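Nucleoporin NUP145N (Chaetomium thermophilum, PDB 5HB6) is probably a structural component of the nuclear pore complex and a docking site for transport factors, represented here by its autoproteolytic domain. Local coordinates at residues D12-N17 with I48-L53; G26-R31 with S36-V41; G55-L60 with T66-A71. The protein carries 1 engineered substitution. All blocks are in the same frame, centred on the assembly; numbering follows the deposited sequence.

Contact 1. Residues D12-N17 with I48-L53; sequences DIRAMN and INLDDL. With SO4 (sulfate ion), chain D.
NH2 of Arg14 is held from two directions at once: OD1 of Asp51 lies 2.9 Å from it in a salt bridge, and O3 of a sulfate ion stands 2.8 Å from the same nitrogen. Of the two, the sulfate bond is the straighter, at 163° about the hydrogen; the one to Asp51 is bent to 145° and is weak as a hydrogen bond, the carboxylate and guanidinium planes being turned 46° apart. The sulfur sits at the guanidinium edge, in its plane, and NE of Arg14 gives a second bond, 3.1 Å long, to O2 of the sulfate. The arginine chain runs extended from CG to NE, which carries its head from the helix across to the 48-53 loop. That loop answers with backbone: the N-H of Leu50 points almost straight at O1 of the sulfate, 2.9 Å away. An Asx turn lies at this anion site, OD1 of Asn49 accepting from the N of Asp51 two residues on, with the donor above the carbonyl plane; it is consistent with holding the Leu50 N-H in place. Arg21 of helix 18-21 supplies another bond to the ion, which probably came from the crystallisation liquor. Sulfate and Asp51 probably share, and partly offset, the charge of Arg14, with Arg21 adding a second positive group beside the sulfate. On the helix side of Leu50 the contact turns apolar. CG2 of Ile13, set anti to the backbone N, meets CD1 of Leu50 at 3.8 Å, and Phe27 and Leu45 pack on the same isoleucine.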
loop_
_atom_site.group_PDB
_atom_site.type_symbol
_atom_site.label_atom_id
_atom_site.label_comp_id
_atom_site.label_asym_id
_atom_site.label_seq_id
_atom_site.Cartn_x
_atom_site.Cartn_y
_atom_site.Cartn_z
ATOM N N ASP A 12 17.242 -7.640 6.243
ATOM C CA ASP A 12 17.470 -6.529 7.160
ATOM C C ASP A 12 16.672 -6.737 8.439
ATOM O O ASP A 12 17.157 -6.489 9.544
ATOM C CB ASP A 12 16.962 -5.201 6.559
ATOM C CG ASP A 12 17.797 -4.635 5.388
ATOM O OD1 ASP A 12 19.004 -4.971 5.254
ATOM O OD2 ASP A 12 17.196 -3.773 4.623
ATOM N N ILE A 13 15.409 -7.141 8.299
ATOM C CA ILE A 13 14.529 -7.265 9.457
ATOM C C ILE A 13 14.959 -8.439 10.328
ATOM O O ILE A 13 14.964 -8.353 11.566
ATOM C CB ILE A 13 13.073 -7.392 8.980
ATOM C CG1 ILE A 13 12.644 -6.099 8.270
ATOM C CG2 ILE A 13 12.148 -7.676 10.158
ATOM C CD1 ILE A 13 11.419 -6.271 7.407
ATOM N N ARG A 14 15.369 -9.539 9.698
ATOM C CA ARG A 14 15.844 -10.688 10.461
ATOM C C ARG A 14 17.092 -10.353 11.265
ATOM O O ARG A 14 17.357 -10.958 12.320
ATOM C CB ARG A 14 16.117 -11.838 9.495
ATOM C CG ARG A 14 14.850 -12.512 9.014
ATOM C CD ARG A 14 15.088 -13.382 7.788
ATOM N NE ARG A 14 13.818 -13.888 7.281
ATOM C CZ ARG A 14 13.542 -14.089 5.998
ATOM N NH1 ARG A 14 14.444 -13.842 5.060
ATOM N NH2 ARG A 14 12.349 -14.544 5.655
ATOM N N ALA A 15 17.884 -9.412 10.775
ATOM C CA ALA A 15 19.095 -8.999 11.463
ATOM C C ALA A 15 18.845 -7.993 12.579
ATOM O O ALA A 15 19.778 -7.678 13.324
ATOM C CB ALA A 15 20.082 -8.426 10.455
ATOM N N MET A 16 17.624 -7.500 12.725
ATOM C CA MET A 16 17.308 -6.582 13.805
ATOM C C MET A 16 17.235 -7.341 15.124
ATOM O O MET A 16 16.945 -8.539 15.162
ATOM C CB MET A 16 15.956 -5.916 13.545
ATOM C CG MET A 16 15.966 -4.992 12.355
ATOM S SD MET A 16 14.338 -4.305 12.088
ATOM C CE MET A 16 14.605 -3.323 10.614
ATOM N N ASN A 17 17.451 -6.615 16.221
ATOM C CA ASN A 17 17.278 -7.218 17.536
ATOM C C ASN A 17 15.799 -7.235 17.917
ATOM O O ASN A 17 14.922 -6.814 17.155
ATOM C CB ASN A 17 18.185 -6.556 18.582
ATOM C CG ASN A 17 17.866 -5.087 18.816
ATOM O OD1 ASN A 17 16.721 -4.647 18.713
ATOM N ND2 ASN A 17 18.894 -4.317 19.140
ATOM N N ILE A 48 5.323 -11.998 12.304
ATOM C CA ILE A 48 4.890 -12.124 10.918
ATOM C C ILE A 48 5.923 -12.956 10.172
ATOM O O ILE A 48 7.132 -12.778 10.365
ATOM C CB ILE A 48 4.726 -10.726 10.292
ATOM C CG1 ILE A 48 3.498 -10.050 10.906
ATOM C CG2 ILE A 48 4.598 -10.817 8.783
ATOM C CD1 ILE A 48 3.371 -8.583 10.605
ATOM N N ASN A 49 5.443 -13.875 9.331
ATOM C CA ASN A 49 6.308 -14.748 8.539
ATOM C C ASN A 49 6.731 -14.012 7.279
ATOM O O ASN A 49 5.974 -13.921 6.307
ATOM C CB ASN A 49 5.569 -16.033 8.189
ATOM C CG ASN A 49 6.429 -17.019 7.398
ATOM O OD1 ASN A 49 7.583 -16.741 7.068
ATOM N ND2 ASN A 49 5.861 -18.188 7.100
ATOM N N LEU A 50 7.953 -13.486 7.290
ATOM C CA LEU A 50 8.428 -12.681 6.177
ATOM C C LEU A 50 8.624 -13.498 4.913
ATOM O O LEU A 50 8.715 -12.919 3.829
ATOM C CB LEU A 50 9.733 -11.987 6.551
ATOM C CG LEU A 50 9.674 -11.030 7.731
ATOM C CD1 LEU A 50 11.089 -10.701 8.162
ATOM C CD2 LEU A 50 8.936 -9.781 7.328
ATOM N N ASP A 51 8.692 -14.824 5.024
ATOM C CA ASP A 51 8.797 -15.685 3.859
ATOM C C ASP A 51 7.442 -16.024 3.261
ATOM O O ASP A 51 7.385 -16.675 2.213
ATOM C CB ASP A 51 9.529 -16.979 4.219
ATOM C CG ASP A 51 11.040 -16.828 4.166
ATOM O OD1 ASP A 51 11.540 -16.067 3.299
ATOM O OD2 ASP A 51 11.726 -17.458 4.994
ATOM N N ASP A 52 6.352 -15.608 3.893
ATOM C CA ASP A 52 5.022 -15.864 3.372
ATOM C C ASP A 52 4.189 -14.618 3.593
ATOM O O ASP A 52 3.114 -14.640 4.193
ATOM C CB ASP A 52 4.390 -17.093 4.010
ATOM C CG ASP A 52 3.166 -17.560 3.259
ATOM O OD1 ASP A 52 3.071 -17.246 2.050
ATOM O OD2 ASP A 52 2.304 -18.234 3.869
ATOM N N LEU A 53 4.712 -13.505 3.091
ATOM C CA LEU A 53 4.067 -12.205 3.161
ATOM C C LEU A 53 3.502 -11.797 1.810
ATOM O O LEU A 53 2.302 -11.497 1.695
ATOM C CB LEU A 53 5.093 -11.169 3.633
ATOM C CG LEU A 53 4.579 -9.817 4.119
ATOM C CD1 LEU A 53 5.545 -9.228 5.156
ATOM C CD2 LEU A 53 4.415 -8.877 2.955
HETATM S S SO4 D . 10.800 -14.972 9.307
HETATM O O1 SO4 D . 9.706 -14.034 9.574
HETATM O O2 SO4 D . 12.046 -14.399 9.814
HETATM O O3 SO4 D . 10.861 -15.235 7.869
HETATM O O4 SO4 D . 10.538 -16.233 9.992
#

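Contact 2. Residues G26-R31 with S36-V41; sequences GFTVGR and SVQFKV
Phe27 and Phe39 run alongside each other in the same direction, their ring planes only 18° from parallel but offset, with centroids at 5.9 Å, so that little ring area is shared. Touch is made through CD2 of each ring, 3.6 Å from one another. Phe27 reaches this position with CG anti to its own N (chi1 -172°), whereas CG of Phe39 is anti to the carbonyl carbon (chi1 -61°); two different torsions thus bring neighbouring rings into nearly one orientation. The Phe39 ring also carries CG1 of Val37 over one face, toward the rim, and its edge turns toward the Phe27 carbonyl. Both rings stand at the open end of the beta hairpin made by strands 28-31 and 35-39, inside the six-stranded antiparallel sheet of the autoproteolytic domain. Val29 and Val37 form the hydrogen-bonded pair, N of Val37 lying 2.8 Å from O of Val29 and N of Val29 2.9 Å from O of Val37, and a further bond joins N of Phe39 to O of Phe27 at 2.9 Å. Thr28 and Gln38 face each other as a non-hydrogen-bonded pair on the other face of the sheet, with OG1 of Thr28 3.6 Å from CG of Gln38 and its CG2 alongside the same carbon. Were Thr28 replaced by an alanine, OG1 and CG2 would go, and the CG methylene of Gln38 would probably be left with a gap beside it. Where the strands separate, ordered waters fill in. One donates to O of both Phe27 and Phe39, and another links N of Phe27 to O of Val41. Strand 4-7 flanks Thr28 and Gly30, and strand 85-89 runs along Ser36 and Gln38.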
loop_
_atom_site.group_PDB
_atom_site.type_symbol
_atom_site.label_atom_id
_atom_site.label_comp_id
_atom_site.label_asym_id
_atom_site.label_seq_id
_atom_site.Cartn_x
_atom_site.Cartn_y
_atom_site.Cartn_z
ATOM N N GLY A 26 9.264 2.819 8.518
ATOM C CA GLY A 26 9.404 2.932 7.082
ATOM C C GLY A 26 9.115 1.666 6.320
ATOM O O GLY A 26 9.569 1.526 5.176
ATOM N N PHE A 27 8.386 0.727 6.923
ATOM C CA PHE A 27 8.142 -0.550 6.268
ATOM C C PHE A 27 7.282 -0.328 5.030
ATOM O O PHE A 27 6.227 0.295 5.105
ATOM C CB PHE A 27 7.493 -1.550 7.225
ATOM C CG PHE A 27 7.402 -2.934 6.669
ATOM C CD1 PHE A 27 8.537 -3.600 6.231
ATOM C CD2 PHE A 27 6.179 -3.579 6.559
ATOM C CE1 PHE A 27 8.446 -4.871 5.716
ATOM C CE2 PHE A 27 6.104 -4.863 6.063
ATOM C CZ PHE A 27 7.225 -5.488 5.621
ATOM N N THR A 28 7.731 -0.885 3.910
ATOM C CA THR A 28 7.121 -0.655 2.608
ATOM C C THR A 28 7.085 -1.990 1.891
ATOM O O THR A 28 8.100 -2.683 1.854
ATOM C CB THR A 28 7.958 0.336 1.789
ATOM O OG1 THR A 28 8.066 1.562 2.516
ATOM C CG2 THR A 28 7.331 0.645 0.453
ATOM N N VAL A 29 5.927 -2.351 1.340
ATOM C CA VAL A 29 5.774 -3.512 0.477
ATOM C C VAL A 29 5.339 -3.009 -0.873
ATOM O O VAL A 29 4.379 -2.242 -0.968
ATOM C CB VAL A 29 4.762 -4.520 1.047
ATOM C CG1 VAL A 29 4.554 -5.700 0.063
ATOM C CG2 VAL A 29 5.245 -5.042 2.389
ATOM N N GLY A 30 6.080 -3.395 -1.915
ATOM C CA GLY A 30 5.768 -2.943 -3.252
ATOM C C GLY A 30 5.753 -4.093 -4.238
ATOM O O GLY A 30 6.170 -5.216 -3.929
ATOM N N ARG A 31 5.261 -3.794 -5.425
ATOM C CA ARG A 31 5.314 -4.751 -6.518
ATOM C C ARG A 31 5.517 -3.984 -7.807
ATOM O O ARG A 31 4.799 -3.028 -8.087
ATOM C CB ARG A 31 4.082 -5.647 -6.587
ATOM C CG ARG A 31 4.177 -6.752 -7.627
ATOM C CD ARG A 31 2.939 -7.620 -7.601
ATOM N NE ARG A 31 3.158 -8.832 -8.371
ATOM C CZ ARG A 31 2.269 -9.801 -8.546
ATOM N NH1 ARG A 31 1.045 -9.690 -8.062
ATOM N NH2 ARG A 31 2.603 -10.873 -9.240
ATOM N N SER A 36 2.740 0.445 -4.333
ATOM C CA SER A 36 3.346 0.226 -3.033
ATOM C C SER A 36 2.389 0.583 -1.916
ATOM O O SER A 36 1.473 1.393 -2.080
ATOM C CB SER A 36 4.651 1.026 -2.874
ATOM O OG SER A 36 4.368 2.406 -3.004
ATOM N N VAL A 37 2.662 -0.025 -0.758
ATOM C CA VAL A 37 2.013 0.300 0.510
ATOM C C VAL A 37 3.132 0.659 1.491
ATOM O O VAL A 37 4.025 -0.154 1.756
ATOM C CB VAL A 37 1.201 -0.888 1.042
ATOM C CG1 VAL A 37 0.525 -0.538 2.347
ATOM C CG2 VAL A 37 0.206 -1.366 0.014
ATOM N N GLN A 38 3.101 1.891 1.973
ATOM C CA GLN A 38 4.077 2.421 2.921
ATOM C C GLN A 38 3.368 2.590 4.251
ATOM O O GLN A 38 2.491 3.444 4.383
ATOM C CB GLN A 38 4.628 3.772 2.466
ATOM C CG GLN A 38 5.450 3.729 1.195
ATOM C CD GLN A 38 5.845 5.117 0.706
ATOM O OE1 GLN A 38 6.795 5.695 1.215
ATOM N NE2 GLN A 38 5.099 5.671 -0.254
ATOM N N PHE A 39 3.747 1.792 5.243
ATOM C CA PHE A 39 3.113 1.902 6.551
ATOM C C PHE A 39 3.614 3.158 7.258
ATOM O O PHE A 39 4.825 3.429 7.286
ATOM C CB PHE A 39 3.302 0.607 7.345
ATOM C CG PHE A 39 2.670 -0.574 6.648
ATOM C CD1 PHE A 39 1.315 -0.832 6.800
ATOM C CD2 PHE A 39 3.393 -1.359 5.770
ATOM C CE1 PHE A 39 0.711 -1.877 6.130
ATOM C CE2 PHE A 39 2.793 -2.392 5.071
ATOM C CZ PHE A 39 1.445 -2.653 5.251
ATOM N N LYS A 40 2.688 3.916 7.820
ATOM C CA LYS A 40 2.973 5.262 8.282
ATOM C C LYS A 40 3.442 5.321 9.727
ATOM O O LYS A 40 3.961 6.359 10.140
ATOM C CB LYS A 40 1.736 6.156 8.080
ATOM C CG LYS A 40 1.483 6.460 6.590
ATOM C CD LYS A 40 0.127 7.086 6.306
ATOM C CE LYS A 40 -0.005 8.430 6.935
ATOM N NZ LYS A 40 -1.313 9.048 6.548
ATOM N N VAL A 41 3.340 4.227 10.469
ATOM C CA VAL A 41 3.744 4.170 11.871
ATOM C C VAL A 41 4.673 2.973 11.992
ATOM O O VAL A 41 4.719 2.114 11.092
ATOM C CB VAL A 41 2.520 4.016 12.802
ATOM C CG1 VAL A 41 1.624 5.235 12.723
ATOM C CG2 VAL A 41 1.738 2.764 12.442
HETATM O O HOH W 1 6.876 4.210 9.294
HETATM O O HOH W 2 6.660 0.981 9.286
HETATM O O HOH W 3 6.535 3.043 5.182
HETATM O O HOH W 4 8.077 4.685 3.807
#

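Contact 3. Residues G55-L60 with T66-A71; sequences GTIVIL and TVYPNA
Val58 and Val67, the buried pair of this contact, approach to 4.4 Å through CG2 of each, and Phe137 packs on the second valine. On the other face of the small sheet, CB of Ile59 lies 4.2 Å from CB of Thr66. Farther along, CD1 of Ile59 rests against the ring of Pro69, 3.6 Å from its CG, the two side chains meeting at a slant. The isoleucine branch gets there because chi2, at 89°, bends CD1 out of an extended path. Tyr68, beside the proline, is tethered at its far end, since OH bonds to the backbone N of Leu81. Then the backbone takes over: O of Ile57 receives N of Tyr68 at 2.8 Å, in the carbonyl plane, and N of Ile59 meets O of Thr66 at the same length. N of Thr66 returns a bond to O of Ile59. At the polar edge one water donates to this same O of Ile59 and lies 2.7 Å from OG1 of Thr66. A non-hydrogen-bonded Val58-Val67 beside a hydrogen-bonded Ile59-Thr66 is the pairing of antiparallel strands, and the short connection between strands 58-61 and 64-67 makes them a beta hairpin.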
loop_
_atom_site.group_PDB
_atom_site.type_symbol
_atom_site.label_atom_id
_atom_site.label_comp_id
_atom_site.label_asym_id
_atom_site.label_seq_id
_atom_site.Cartn_x
_atom_site.Cartn_y
_atom_site.Cartn_z
ATOM N N GLY A 55 1.702 -11.681 -1.495
ATOM C CA GLY A 55 0.623 -12.461 -2.062
ATOM C C GLY A 55 -0.191 -13.250 -1.068
ATOM O O GLY A 55 -1.128 -13.951 -1.474
ATOM N N THR A 56 0.113 -13.132 0.223
ATOM C CA THR A 56 -0.535 -13.898 1.278
ATOM C C THR A 56 -1.076 -12.943 2.338
ATOM O O THR A 56 -2.254 -13.005 2.688
ATOM C CB THR A 56 0.474 -14.870 1.881
ATOM O OG1 THR A 56 0.867 -15.810 0.873
ATOM C CG2 THR A 56 -0.121 -15.614 3.042
ATOM N N ILE A 57 -0.203 -12.095 2.880
ATOM C CA ILE A 57 -0.605 -11.032 3.802
ATOM C C ILE A 57 -0.897 -9.736 3.050
ATOM O O ILE A 57 -1.954 -9.122 3.224
ATOM C CB ILE A 57 0.491 -10.825 4.877
ATOM C CG1 ILE A 57 0.644 -12.075 5.757
ATOM C CG2 ILE A 57 0.167 -9.623 5.747
ATOM C CD1 ILE A 57 1.721 -11.965 6.839
ATOM N N VAL A 58 0.044 -9.308 2.214
ATOM C CA VAL A 58 -0.099 -8.113 1.392
ATOM C C VAL A 58 -0.214 -8.573 -0.051
ATOM O O VAL A 58 0.703 -9.209 -0.581
ATOM C CB VAL A 58 1.074 -7.139 1.589
ATOM C CG1 VAL A 58 0.886 -5.901 0.709
ATOM C CG2 VAL A 58 1.235 -6.774 3.068
ATOM N N ILE A 59 -1.330 -8.232 -0.692
ATOM C CA ILE A 59 -1.589 -8.637 -2.072
ATOM C C ILE A 59 -1.652 -7.375 -2.905
ATOM O O ILE A 59 -2.492 -6.498 -2.645
ATOM C CB ILE A 59 -2.890 -9.443 -2.231
ATOM C CG1 ILE A 59 -2.824 -10.726 -1.410
ATOM C CG2 ILE A 59 -3.082 -9.834 -3.672
ATOM C CD1 ILE A 59 -3.314 -10.578 -0.032
ATOM N N LEU A 60 -0.792 -7.304 -3.914
ATOM C CA LEU A 60 -0.722 -6.179 -4.836
ATOM C C LEU A 60 -0.977 -6.696 -6.241
ATOM O O LEU A 60 -0.175 -7.442 -6.791
ATOM C CB LEU A 60 0.647 -5.505 -4.735
ATOM C CG LEU A 60 0.855 -4.757 -3.422
ATOM C CD1 LEU A 60 2.285 -4.316 -3.245
ATOM C CD2 LEU A 60 -0.031 -3.530 -3.368
ATOM N N THR A 66 -4.443 -5.010 -1.022
ATOM C CA THR A 66 -5.188 -5.719 0.010
ATOM C C THR A 66 -4.206 -6.128 1.096
ATOM O O THR A 66 -3.102 -6.603 0.805
ATOM C CB THR A 66 -5.875 -7.010 -0.561
ATOM O OG1 THR A 66 -6.754 -6.696 -1.643
ATOM C CG2 THR A 66 -6.688 -7.755 0.524
ATOM N N VAL A 67 -4.596 -5.922 2.345
ATOM C CA VAL A 67 -3.807 -6.371 3.483
ATOM C C VAL A 67 -4.718 -7.201 4.377
ATOM O O VAL A 67 -5.762 -6.709 4.813
ATOM C CB VAL A 67 -3.208 -5.174 4.250
ATOM C CG1 VAL A 67 -2.339 -5.646 5.412
ATOM C CG2 VAL A 67 -2.396 -4.315 3.310
ATOM N N TYR A 68 -4.303 -8.454 4.672
ATOM C CA TYR A 68 -5.061 -9.447 5.438
ATOM C C TYR A 68 -6.321 -9.870 4.696
ATOM O O TYR A 68 -7.426 -9.445 5.053
ATOM C CB TYR A 68 -5.419 -8.941 6.840
ATOM C CG TYR A 68 -4.219 -8.689 7.734
ATOM C CD1 TYR A 68 -3.390 -9.723 8.116
ATOM C CD2 TYR A 68 -3.922 -7.413 8.177
ATOM C CE1 TYR A 68 -2.303 -9.501 8.923
ATOM C CE2 TYR A 68 -2.832 -7.174 8.973
ATOM C CZ TYR A 68 -2.014 -8.211 9.342
ATOM O OH TYR A 68 -0.928 -7.962 10.167
ATOM N N PRO A 69 -6.198 -10.748 3.695
ATOM C CA PRO A 69 -7.372 -11.158 2.912
ATOM C C PRO A 69 -8.296 -12.133 3.631
ATOM O O PRO A 69 -9.432 -12.311 3.180
ATOM C CB PRO A 69 -6.742 -11.827 1.678
ATOM C CG PRO A 69 -5.479 -12.410 2.210
ATOM C CD PRO A 69 -4.965 -11.381 3.195
ATOM N N ASN A 70 -7.857 -12.765 4.723
ATOM C CA ASN A 70 -8.668 -13.735 5.447
ATOM C C ASN A 70 -9.276 -13.032 6.646
ATOM O O ASN A 70 -8.569 -12.694 7.603
ATOM C CB ASN A 70 -7.823 -14.932 5.876
ATOM C CG ASN A 70 -8.632 -15.997 6.604
ATOM O OD1 ASN A 70 -9.825 -15.827 6.850
ATOM N ND2 ASN A 70 -7.989 -17.108 6.937
ATOM N N ALA A 71 -10.594 -12.854 6.611
ATOM C CA ALA A 71 -11.259 -12.069 7.642
ATOM C C ALA A 71 -11.161 -12.718 9.018
ATOM O O ALA A 71 -11.232 -12.018 10.034
ATOM C CB ALA A 71 -12.717 -11.835 7.248
HETATM O O HOH W 5 -5.228 -6.878 -3.850
#

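Overall arrangement
From the N terminus, strand 4-7 leads into helix 10-14, the first side of contact 1, whose loop does not close until residues 48-53. Contact 2 is nested inside that loop, a hairpin formed within a few residues, and contact 3 follows in series as a second hairpin. Each touches the other two. Ile13 reaches Phe27, so contact 1 joins helix and loop to the main sheet. Val58 and Leu60 lay the small two-stranded sheet against Val29, and NH1 of Arg31 lies 2.9 Å from O of Leu60. A probable hydrogen bond between O of Leu53 and N of Val58 links the loop of contact 1 to contact 3.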